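Local structure of alpha,alpha-trehalose-phosphate synthase (UDP-forming) (Burkholderia vietnamiensis, 5TVG) at residues W95-Y100 and L173-P178; V271-Y276 and P309-V314; V281-S286 and Y366-R371. The protein belongs to glycosyltransferase family 20, an enzyme family with the two-domain GT-B architecture, and binds uridine-5'-diphosphate in this structure. All blocks are in the same frame, centred on the assembly; numbering follows the deposited sequence.

How the contacts relate
The three contacts illustrate how a GT-B enzyme is built from two Rossmann-like halves. Contact 1 comes first along the chain and belongs to the N-terminal half, with its ten-stranded mixed sheet. Contacts 2 and 3 follow with segments that alternate, 271-276, 281-286, 309-314 and 366-371, all around the six-stranded parallel sheet of the C-terminal half. Centres lie about 19 Å apart for contacts 1 and 2, 22 Å for contacts 1 and 3, and 14 Å for contacts 2 and 3. A probable hydrogen bond from W95 NE1 to D275 OD1 bridges the halves near the uridine-5'-diphosphate, and a salt bridge ties the loop 271-276 to helix 280-293 in contact 3.

Contact 1: residues W95-Y100 and L173-P178; sequences WPVFHY and LRVVPP
V97 and V176 meet where the C-terminal end of helix 79-98 rests on the loop between helices 170-173 and 179-186. Traced outward, the V97 side chain first meets its neighbour at CB, 3.7 Å from V176 CG2. With CG1 anti to the backbone N (chi1 174°), both methyls turn toward the loop. V97 CG1 touches the same V176 CG2 and looks toward L173 CA, while V97 CG2 meets that methyl too and also reaches V175, where it lies 3.8 Å from V175 CG1. A single methyl of V176 therefore sits against all three side-chain carbons of V97. One turn of chain presents both partners: residues L173-V176 form a type I beta turn, closed by V176 N donating to L173 O at 3.0 Å.

F98 adds a second patch, with L173. Its ring and the L173 side chain lie side by side and point the same way, with F98 CE1 3.5 Å from L173 CD1; F167 adds an edge-to-face ring on F98. Every touching residue is buried and apolar, and no hydrogen bond crosses the interface. From within the turn, V175 packs on Y414 and R174 makes a salt bridge to E397, both of the second subunit.

Away from the valines, H99 ND1 donates to W95 O at 2.8 Å, with the oxygen near the imidazole plane. With this bond, H99 CE1 stands over the centre of the W95 ring. Y100, at positive phi, is the C-prime residue of a Schellman motif, its N bonding to V97 O. The whole is a Schellman-terminated helix packed on an inter-helix turn in the N-terminal Rossmann-like domain of the GT-B fold.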
loop_
_atom_site.group_PDB
_atom_site.type_symbol
_atom_site.label_atom_id
_atom_site.label_comp_id
_atom_site.label_asym_id
_atom_site.label_seq_id
_atom_site.Cartn_x
_atom_site.Cartn_y
_atom_site.Cartn_z
ATOM N N TRP A 95 -22.689 2.106 8.473
ATOM C CA TRP A 95 -22.606 0.908 7.642
ATOM C C TRP A 95 -21.489 -0.037 8.093
ATOM O O TRP A 95 -21.764 -1.239 8.275
ATOM C CB TRP A 95 -22.468 1.283 6.161
ATOM C CG TRP A 95 -22.332 0.048 5.301
ATOM C CD1 TRP A 95 -21.165 -0.624 4.997
ATOM C CD2 TRP A 95 -23.386 -0.676 4.642
ATOM N NE1 TRP A 95 -21.436 -1.701 4.182
ATOM C CE2 TRP A 95 -22.791 -1.763 3.962
ATOM C CE3 TRP A 95 -24.771 -0.505 4.553
ATOM C CZ2 TRP A 95 -23.537 -2.676 3.211
ATOM C CZ3 TRP A 95 -25.502 -1.400 3.798
ATOM C CH2 TRP A 95 -24.882 -2.474 3.138
ATOM N N PRO A 96 -20.240 0.403 8.286
ATOM C CA PRO A 96 -19.233 -0.566 8.762
ATOM C C PRO A 96 -19.538 -1.108 10.150
ATOM O O PRO A 96 -19.390 -2.312 10.363
ATOM C CB PRO A 96 -17.915 0.229 8.713
ATOM C CG PRO A 96 -18.313 1.658 8.766
ATOM C CD PRO A 96 -19.634 1.720 8.004
ATOM N N VAL A 97 -19.986 -0.272 11.094
ATOM C CA VAL A 97 -20.212 -0.769 12.450
ATOM C C VAL A 97 -21.362 -1.767 12.475
ATOM O O VAL A 97 -21.250 -2.839 13.075
ATOM C CB VAL A 97 -20.461 0.378 13.438
ATOM C CG1 VAL A 97 -20.844 -0.210 14.803
ATOM C CG2 VAL A 97 -19.237 1.282 13.531
ATOM N N PHE A 98 -22.482 -1.429 11.824
ATOM C CA PHE A 98 -23.637 -2.324 11.807
ATOM C C PHE A 98 -23.307 -3.636 11.118
ATOM O O PHE A 98 -24.015 -4.624 11.317
ATOM C CB PHE A 98 -24.845 -1.653 11.117
ATOM C CG PHE A 98 -25.579 -0.648 11.992
ATOM C CD1 PHE A 98 -24.897 0.123 12.924
ATOM C CD2 PHE A 98 -26.962 -0.478 11.876
ATOM C CE1 PHE A 98 -25.576 1.046 13.717
ATOM C CE2 PHE A 98 -27.645 0.438 12.674
ATOM C CZ PHE A 98 -26.957 1.196 13.597
ATOM N N HIS A 99 -22.216 -3.683 10.355
ATOM C CA HIS A 99 -21.760 -4.921 9.748
ATOM C C HIS A 99 -20.580 -5.545 10.499
ATOM O O HIS A 99 -19.911 -6.430 9.956
ATOM C CB HIS A 99 -21.408 -4.678 8.274
ATOM C CG HIS A 99 -22.602 -4.505 7.383
ATOM N ND1 HIS A 99 -23.272 -3.306 7.242
ATOM C CD2 HIS A 99 -23.260 -5.394 6.599
ATOM C CE1 HIS A 99 -24.284 -3.461 6.405
ATOM N NE2 HIS A 99 -24.290 -4.715 5.989
ATOM N N TYR A 100 -20.361 -5.147 11.758
ATOM C CA TYR A 100 -19.322 -5.717 12.633
ATOM C C TYR A 100 -17.935 -5.516 12.042
ATOM O O TYR A 100 -17.076 -6.393 12.118
ATOM C CB TYR A 100 -19.550 -7.208 12.941
ATOM C CG TYR A 100 -20.788 -7.468 13.789
ATOM C CD1 TYR A 100 -22.059 -7.456 13.226
ATOM C CD2 TYR A 100 -20.690 -7.668 15.159
ATOM C CE1 TYR A 100 -23.192 -7.693 14.001
ATOM C CE2 TYR A 100 -21.820 -7.886 15.934
ATOM C CZ TYR A 100 -23.059 -7.899 15.358
ATOM O OH TYR A 100 -24.180 -8.147 16.151
ATOM N N LEU A 173 -22.244 -1.978 18.810
ATOM C CA LEU A 173 -22.913 -0.701 18.555
ATOM C C LEU A 173 -22.149 0.461 19.183
ATOM O O LEU A 173 -22.048 1.535 18.591
ATOM C CB LEU A 173 -24.353 -0.730 19.076
ATOM C CG LEU A 173 -25.175 0.533 18.750
ATOM C CD1 LEU A 173 -25.426 0.657 17.240
ATOM C CD2 LEU A 173 -26.499 0.597 19.518
ATOM N N ARG A 174 -21.592 0.257 20.374
ATOM C CA ARG A 174 -20.866 1.303 21.090
ATOM C C ARG A 174 -19.695 1.892 20.298
ATOM O O ARG A 174 -19.169 2.934 20.695
ATOM C CB ARG A 174 -20.259 0.726 22.372
ATOM C CG ARG A 174 -21.188 0.457 23.496
ATOM C CD ARG A 174 -20.472 -0.453 24.491
ATOM N NE ARG A 174 -19.378 0.217 25.174
ATOM C CZ ARG A 174 -18.237 -0.363 25.517
ATOM N NH1 ARG A 174 -18.022 -1.639 25.242
ATOM N NH2 ARG A 174 -17.314 0.340 26.146
ATOM N N VAL A 175 -19.231 1.221 19.240
ATOM C CA VAL A 175 -18.158 1.771 18.432
ATOM C C VAL A 175 -18.592 3.086 17.803
ATOM O O VAL A 175 -17.776 4.001 17.622
ATOM C CB VAL A 175 -17.700 0.722 17.388
ATOM C CG1 VAL A 175 -16.736 1.324 16.376
ATOM C CG2 VAL A 175 -17.006 -0.453 18.076
ATOM N N VAL A 176 -19.874 3.225 17.501
ATOM C CA VAL A 176 -20.461 4.485 17.051
ATOM C C VAL A 176 -20.545 5.453 18.231
ATOM O O VAL A 176 -21.304 5.194 19.176
ATOM C CB VAL A 176 -21.876 4.278 16.471
ATOM C CG1 VAL A 176 -22.474 5.642 16.053
ATOM C CG2 VAL A 176 -21.868 3.273 15.309
ATOM N N PRO A 177 -19.828 6.575 18.228
ATOM C CA PRO A 177 -19.784 7.416 19.431
ATOM C C PRO A 177 -21.160 7.906 19.869
ATOM O O PRO A 177 -21.465 7.857 21.069
ATOM C CB PRO A 177 -18.853 8.563 19.024
ATOM C CG PRO A 177 -17.892 7.855 18.024
ATOM C CD PRO A 177 -18.762 6.915 17.262
ATOM N N PRO A 178 -22.052 8.355 18.963
ATOM C CA PRO A 178 -23.373 8.782 19.466
ATOM C C PRO A 178 -24.399 7.662 19.634
ATOM O O PRO A 178 -25.601 7.899 19.438
ATOM C CB PRO A 178 -23.837 9.802 18.408
ATOM C CG PRO A 178 -23.237 9.337 17.173
ATOM C CD PRO A 178 -21.855 8.803 17.563
#

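Contact 2: residues V271-Y276 and P309-V314; sequences VDRLDY and PTRSDV. With UDP (uridine-5'-diphosphate), chain I.
A bend at chi3 (-57°) in the R273 chain and a T310 hydroxyl anti to its backbone N (chi1 178°) bring the two side chains across each other at about a right angle. Their loops follow parallel strands 266-271 and 301-306 of the C-terminal Rossmann-like domain, at the strand ends where GT-B enzymes typically hold a nucleotide. R273 NH1 reaches T310 OG1 at 3.3 Å, the oxygen lying in the guanidinium plane, and donates as well to D275 OD2 at 3.0 Å through the anti lone pair of that carboxylate oxygen. R273 NE and NH2 grip the terminal phosphate of uridine-5'-diphosphate: NE points at O3B, 2.7 Å away and nearly straight (169°), while NH2 holds O2B at 2.9 Å. Four bonds thus fix the rotation of the guanidinium and tie the phosphate to both loops.

D275 forms the second shell. Its OD2 also bonds to Y317 OH and makes a long ion pair with R311 NH1, 4.0 Å away; the carboxylate and guanidinium planes are steeply inclined, and no N-H of R311 is aimed at OD2. R273 NH1 stands over the rim of the R311 guanidinium face. An inverse gamma turn centred on L274, with a weak bond from D275 N to R273 O, reverses the chain and brings the R273 and D275 side chains together. T310 CG2 presses on L274 O at 3.2 Å.

K278, E380 and the backbone of L376 and V377 also hydrogen-bond the nucleotide. At its other end V271 CG1 touches the base, 3.5 Å from C5.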
loop_
_atom_site.group_PDB
_atom_site.type_symbol
_atom_site.label_atom_id
_atom_site.label_comp_id
_atom_site.label_asym_id
_atom_site.label_seq_id
_atom_site.Cartn_x
_atom_site.Cartn_y
_atom_site.Cartn_z
ATOM N N VAL A 271 -23.789 -12.810 -7.609
ATOM C CA VAL A 271 -24.160 -11.422 -7.913
ATOM C C VAL A 271 -24.113 -10.638 -6.605
ATOM O O VAL A 271 -24.809 -10.999 -5.640
ATOM C CB VAL A 271 -25.556 -11.287 -8.555
ATOM C CG1 VAL A 271 -25.897 -9.786 -8.718
ATOM C CG2 VAL A 271 -25.612 -11.971 -9.928
ATOM N N ASP A 272 -23.285 -9.585 -6.562
ATOM C CA ASP A 272 -23.094 -8.796 -5.346
ATOM C C ASP A 272 -22.696 -7.374 -5.724
ATOM O O ASP A 272 -21.857 -7.195 -6.605
ATOM C CB ASP A 272 -21.963 -9.355 -4.444
ATOM C CG ASP A 272 -22.138 -10.822 -4.077
ATOM O OD1 ASP A 272 -22.049 -11.692 -4.966
ATOM O OD2 ASP A 272 -22.327 -11.115 -2.874
ATOM N N ARG A 273 -23.213 -6.369 -5.008
ATOM C CA ARG A 273 -22.517 -5.074 -5.017
ATOM C C ARG A 273 -21.089 -5.287 -4.503
ATOM O O ARG A 273 -20.808 -6.196 -3.717
ATOM C CB ARG A 273 -23.213 -4.026 -4.144
ATOM C CG ARG A 273 -24.584 -3.479 -4.628
ATOM C CD ARG A 273 -25.202 -2.488 -3.574
ATOM N NE ARG A 273 -25.343 -3.149 -2.270
ATOM C CZ ARG A 273 -24.573 -2.906 -1.200
ATOM N NH1 ARG A 273 -23.614 -1.978 -1.252
ATOM N NH2 ARG A 273 -24.749 -3.620 -0.077
ATOM N N LEU A 274 -20.167 -4.475 -4.987
ATOM C CA LEU A 274 -18.771 -4.620 -4.585
ATOM C C LEU A 274 -18.563 -3.952 -3.218
ATOM O O LEU A 274 -17.904 -2.922 -3.072
ATOM C CB LEU A 274 -17.862 -4.068 -5.673
ATOM C CG LEU A 274 -16.592 -4.920 -5.939
ATOM C CD1 LEU A 274 -15.828 -4.362 -7.132
ATOM C CD2 LEU A 274 -15.685 -4.963 -4.704
ATOM N N ASP A 275 -19.149 -4.575 -2.200
ATOM C CA ASP A 275 -19.127 -4.097 -0.823
ATOM C C ASP A 275 -18.220 -5.000 0.003
ATOM O O ASP A 275 -18.137 -6.207 -0.253
ATOM C CB ASP A 275 -20.572 -4.093 -0.231
ATOM C CG ASP A 275 -20.718 -3.193 0.987
ATOM O OD1 ASP A 275 -20.044 -3.468 2.008
ATOM O OD2 ASP A 275 -21.514 -2.201 0.928
ATOM N N TYR A 276 -17.539 -4.433 1.006
ATOM C CA TYR A 276 -16.763 -5.333 1.867
ATOM C C TYR A 276 -17.644 -6.238 2.736
ATOM O O TYR A 276 -17.135 -7.204 3.348
ATOM C CB TYR A 276 -15.789 -4.543 2.741
ATOM C CG TYR A 276 -16.408 -3.338 3.435
ATOM C CD1 TYR A 276 -17.189 -3.494 4.589
ATOM C CD2 TYR A 276 -16.160 -2.047 2.980
ATOM C CE1 TYR A 276 -17.717 -2.403 5.246
ATOM C CE2 TYR A 276 -16.692 -0.942 3.630
ATOM C CZ TYR A 276 -17.474 -1.123 4.759
ATOM O OH TYR A 276 -17.994 -0.029 5.417
ATOM N N PRO A 309 -19.838 -1.747 -9.222
ATOM C CA PRO A 309 -19.274 -0.861 -8.202
ATOM C C PRO A 309 -20.360 -0.126 -7.439
ATOM O O PRO A 309 -21.470 0.079 -7.925
ATOM C CB PRO A 309 -18.409 0.117 -9.011
ATOM C CG PRO A 309 -18.093 -0.628 -10.264
ATOM C CD PRO A 309 -19.324 -1.424 -10.564
ATOM N N THR A 310 -20.004 0.281 -6.224
ATOM C CA THR A 310 -20.934 0.842 -5.261
ATOM C C THR A 310 -20.156 1.815 -4.398
ATOM O O THR A 310 -19.017 1.533 -4.036
ATOM C CB THR A 310 -21.518 -0.309 -4.404
ATOM O OG1 THR A 310 -22.404 0.197 -3.411
ATOM C CG2 THR A 310 -20.370 -1.062 -3.719
ATOM N N ARG A 311 -20.752 2.958 -4.081
ATOM C CA ARG A 311 -20.158 3.917 -3.142
ATOM C C ARG A 311 -18.673 4.172 -3.430
ATOM O O ARG A 311 -17.824 4.137 -2.531
ATOM C CB ARG A 311 -20.366 3.423 -1.702
ATOM C CG ARG A 311 -21.841 3.128 -1.410
ATOM C CD ARG A 311 -22.089 2.289 -0.143
ATOM N NE ARG A 311 -23.487 1.843 -0.094
ATOM C CZ ARG A 311 -24.075 1.264 0.957
ATOM N NH1 ARG A 311 -23.407 1.067 2.087
ATOM N NH2 ARG A 311 -25.345 0.876 0.885
ATOM N N SER A 312 -18.359 4.418 -4.709
ATOM C CA SER A 312 -16.971 4.583 -5.153
ATOM C C SER A 312 -16.262 5.766 -4.510
ATOM O O SER A 312 -15.028 5.801 -4.512
ATOM C CB SER A 312 -16.898 4.789 -6.672
ATOM O OG SER A 312 -17.476 3.696 -7.346
ATOM N N ASP A 313 -16.997 6.750 -4.002
ATOM C CA ASP A 313 -16.376 7.935 -3.419
ATOM C C ASP A 313 -16.080 7.776 -1.935
ATOM O O ASP A 313 -15.657 8.744 -1.295
ATOM C CB ASP A 313 -17.258 9.155 -3.693
ATOM C CG ASP A 313 -18.680 8.994 -3.138
ATOM O OD1 ASP A 313 -19.092 7.864 -2.746
ATOM O OD2 ASP A 313 -19.410 9.997 -3.180
ATOM N N VAL A 314 -16.280 6.574 -1.389
ATOM C CA VAL A 314 -15.876 6.210 -0.036
ATOM C C VAL A 314 -14.577 5.401 -0.130
ATOM O O VAL A 314 -14.491 4.437 -0.903
ATOM C CB VAL A 314 -16.993 5.416 0.663
ATOM C CG1 VAL A 314 -16.583 5.042 2.061
ATOM C CG2 VAL A 314 -18.347 6.233 0.649
HETATM N N1 UDP I . -29.309 -6.510 -8.163
HETATM C C2 UDP I . -29.620 -6.232 -9.482
HETATM N N3 UDP I . -28.545 -6.054 -10.312
HETATM C C4 UDP I . -27.209 -6.118 -9.969
HETATM C C5 UDP I . -26.958 -6.405 -8.576
HETATM C C6 UDP I . -28.000 -6.576 -7.735
HETATM O O2 UDP I . -30.767 -6.173 -9.894
HETATM O O4 UDP I . -26.342 -5.915 -10.845
HETATM C "C1'" UDP I . -30.442 -6.700 -7.229
HETATM C "C2'" UDP I . -30.700 -8.131 -6.753
HETATM O "O2'" UDP I . -31.600 -8.739 -7.660
HETATM C "C3'" UDP I . -31.409 -7.878 -5.426
HETATM C "C4'" UDP I . -30.699 -6.635 -4.906
HETATM O "O4'" UDP I . -30.207 -5.936 -6.069
HETATM O "O3'" UDP I . -32.819 -7.711 -5.515
HETATM C "C5'" UDP I . -29.514 -6.977 -4.048
HETATM O "O5'" UDP I . -30.042 -6.940 -2.725
HETATM P PA UDP I . -29.458 -7.844 -1.589
HETATM O O1A UDP I . -30.484 -7.851 -0.509
HETATM O O2A UDP I . -29.000 -9.189 -2.128
HETATM O O3A UDP I . -28.158 -7.064 -1.090
HETATM P PB UDP I . -27.932 -5.493 -1.075
HETATM O O1B UDP I . -29.304 -4.919 -0.704
HETATM O O2B UDP I . -27.093 -5.259 0.172
HETATM O O3B UDP I . -27.328 -5.003 -2.345
#

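Contact 3: residues V281-S286 and Y366-R371; sequences VERFQS and YVTPLR
Y366 OH donates to the backbone carbonyl of R283 at 2.9 Å, approaching O in the carbonyl plane and on a lone pair. Beside it, R283 NE reaches T368 OG1 at 3.0 Å, the hydroxyl tilted slightly from the guanidinium plane. The guanidinium's main partner lies outside the two segments: NH2 makes a salt bridge to D272, in the loop after strand 266-271. One arginine, held by its backbone O and by its guanidinium, thus engages Y366 in strand 364-367, T368 just after it and D272 in the neighbouring loop.

The CG of R283 is anti to its backbone N (chi1 -170°), which lays the aliphatic stem over the face of the Y366 ring. R283 CG stands 3.5 Å from the centroid in a CH-pi contact. The two side chains run past each other in opposite directions: the tyrosine hydroxyl travels back toward the helix while the arginine tip moves toward the strand. Y366 O lies over one face of that guanidinium without accepting a bond from it; it is hydrogen-bonded to S270 OG.

Farther out, S286 CB packs on Y366 OH, 3.4 Å away. Within the helix, S286 OG bonds to E282 O, which also receives S286 N from the other face of its plane. L370 crosses E282 at about a right angle, L370 CD1 lying 3.9 Å from E282 OE1. H416 and M419 of helix 416-428 cover this side. Helix 280-293 packed against strand 364-367, which neighbours strand 266-271, is the helix-on-sheet packing of a Rossmann-like domain, here the C-terminal one of the GT-B fold.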
loop_
_atom_site.group_PDB
_atom_site.type_symbol
_atom_site.label_atom_id
_atom_site.label_comp_id
_atom_site.label_asym_id
_atom_site.label_seq_id
_atom_site.Cartn_x
_atom_site.Cartn_y
_atom_site.Cartn_z
ATOM N N VAL A 281 -13.413 -11.379 -1.430
ATOM C CA VAL A 281 -12.032 -11.895 -1.445
ATOM C C VAL A 281 -12.000 -13.315 -0.892
ATOM O O VAL A 281 -11.442 -14.236 -1.511
ATOM C CB VAL A 281 -11.080 -10.968 -0.653
ATOM C CG1 VAL A 281 -9.632 -11.554 -0.557
ATOM C CG2 VAL A 281 -11.072 -9.585 -1.241
ATOM N N GLU A 282 -12.611 -13.516 0.279
ATOM C CA GLU A 282 -12.702 -14.859 0.848
ATOM C C GLU A 282 -13.363 -15.804 -0.135
ATOM O O GLU A 282 -12.911 -16.949 -0.331
ATOM C CB GLU A 282 -13.493 -14.818 2.160
ATOM C CG GLU A 282 -12.782 -14.060 3.291
ATOM C CD GLU A 282 -12.939 -12.565 3.208
ATOM O OE1 GLU A 282 -12.372 -11.881 4.081
ATOM O OE2 GLU A 282 -13.629 -12.064 2.289
ATOM N N ARG A 283 -14.379 -15.301 -0.827
ATOM C CA ARG A 283 -15.090 -16.103 -1.803
ATOM C C ARG A 283 -14.171 -16.521 -2.947
ATOM O O ARG A 283 -14.108 -17.702 -3.307
ATOM C CB ARG A 283 -16.289 -15.310 -2.315
ATOM C CG ARG A 283 -17.224 -16.125 -3.138
ATOM C CD ARG A 283 -18.386 -15.288 -3.666
ATOM N NE ARG A 283 -19.117 -14.616 -2.601
ATOM C CZ ARG A 283 -20.086 -13.749 -2.849
ATOM N NH1 ARG A 283 -20.717 -13.149 -1.838
ATOM N NH2 ARG A 283 -20.404 -13.472 -4.123
ATOM N N PHE A 284 -13.420 -15.566 -3.514
ATOM C CA PHE A 284 -12.496 -15.898 -4.599
ATOM C C PHE A 284 -11.427 -16.882 -4.125
ATOM O O PHE A 284 -11.123 -17.864 -4.805
ATOM C CB PHE A 284 -11.810 -14.622 -5.142
ATOM C CG PHE A 284 -12.665 -13.790 -6.054
ATOM C CD1 PHE A 284 -14.061 -13.827 -5.972
ATOM C CD2 PHE A 284 -12.071 -12.936 -6.975
ATOM C CE1 PHE A 284 -14.846 -13.047 -6.801
ATOM C CE2 PHE A 284 -12.847 -12.142 -7.812
ATOM C CZ PHE A 284 -14.239 -12.185 -7.729
ATOM N N GLN A 285 -10.806 -16.599 -2.981
ATOM C CA GLN A 285 -9.726 -17.468 -2.516
ATOM C C GLN A 285 -10.220 -18.881 -2.216
ATOM O O GLN A 285 -9.459 -19.829 -2.379
ATOM C CB GLN A 285 -9.036 -16.846 -1.300
ATOM C CG GLN A 285 -8.325 -15.557 -1.658
ATOM C CD GLN A 285 -7.796 -14.817 -0.459
ATOM O OE1 GLN A 285 -8.262 -15.012 0.653
ATOM N NE2 GLN A 285 -6.824 -13.937 -0.684
ATOM N N SER A 286 -11.492 -19.043 -1.804
ATOM C CA SER A 286 -12.015 -20.378 -1.510
ATOM C C SER A 286 -12.263 -21.170 -2.783
ATOM O O SER A 286 -12.094 -22.401 -2.804
ATOM C CB SER A 286 -13.289 -20.286 -0.682
ATOM O OG SER A 286 -13.009 -19.703 0.577
ATOM N N TYR A 366 -23.561 -18.898 -4.980
ATOM C CA TYR A 366 -22.412 -18.761 -4.104
ATOM C C TYR A 366 -22.587 -17.406 -3.444
ATOM O O TYR A 366 -22.269 -16.367 -4.037
ATOM C CB TYR A 366 -21.148 -18.880 -4.936
ATOM C CG TYR A 366 -19.854 -19.117 -4.212
ATOM C CD1 TYR A 366 -19.796 -19.536 -2.865
ATOM C CD2 TYR A 366 -18.650 -18.883 -4.891
ATOM C CE1 TYR A 366 -18.548 -19.725 -2.244
ATOM C CE2 TYR A 366 -17.446 -19.083 -4.299
ATOM C CZ TYR A 366 -17.368 -19.494 -2.989
ATOM O OH TYR A 366 -16.080 -19.629 -2.468
ATOM N N VAL A 367 -23.166 -17.417 -2.249
ATOM C CA VAL A 367 -23.636 -16.205 -1.588
ATOM C C VAL A 367 -23.074 -16.246 -0.173
ATOM O O VAL A 367 -23.707 -16.785 0.743
ATOM C CB VAL A 367 -25.162 -16.101 -1.562
ATOM C CG1 VAL A 367 -25.609 -14.769 -0.913
ATOM C CG2 VAL A 367 -25.713 -16.241 -2.962
ATOM N N THR A 368 -21.914 -15.606 0.020
ATOM C CA THR A 368 -21.148 -15.764 1.258
ATOM C C THR A 368 -20.775 -14.433 1.906
ATOM O O THR A 368 -19.609 -14.195 2.209
ATOM C CB THR A 368 -19.892 -16.608 0.996
ATOM O OG1 THR A 368 -19.012 -15.921 0.081
ATOM C CG2 THR A 368 -20.278 -17.977 0.465
ATOM N N PRO A 369 -21.748 -13.550 2.192
ATOM C CA PRO A 369 -21.379 -12.272 2.825
ATOM C C PRO A 369 -20.765 -12.481 4.200
ATOM O O PRO A 369 -21.117 -13.417 4.919
ATOM C CB PRO A 369 -22.712 -11.524 2.925
ATOM C CG PRO A 369 -23.728 -12.588 2.924
ATOM C CD PRO A 369 -23.200 -13.652 2.012
ATOM N N LEU A 370 -19.828 -11.594 4.558
ATOM C CA LEU A 370 -19.325 -11.605 5.920
ATOM C C LEU A 370 -20.397 -11.136 6.894
ATOM O O LEU A 370 -20.389 -11.541 8.065
ATOM C CB LEU A 370 -18.083 -10.722 6.048
ATOM C CG LEU A 370 -16.942 -11.059 5.070
ATOM C CD1 LEU A 370 -15.702 -10.130 5.261
ATOM C CD2 LEU A 370 -16.584 -12.536 5.144
ATOM N N ARG A 371 -21.323 -10.289 6.427
ATOM C CA ARG A 371 -22.479 -9.887 7.219
ATOM C C ARG A 371 -23.515 -9.301 6.278
ATOM O O ARG A 371 -23.153 -8.512 5.402
ATOM C CB ARG A 371 -22.091 -8.859 8.293
ATOM C CG ARG A 371 -23.100 -8.780 9.413
ATOM C CD ARG A 371 -23.120 -10.081 10.221
ATOM N NE ARG A 371 -24.254 -10.180 11.151
ATOM C CZ ARG A 371 -24.189 -10.800 12.331
ATOM N NH1 ARG A 371 -25.259 -10.839 13.106
ATOM N NH2 ARG A 371 -23.032 -11.355 12.750
#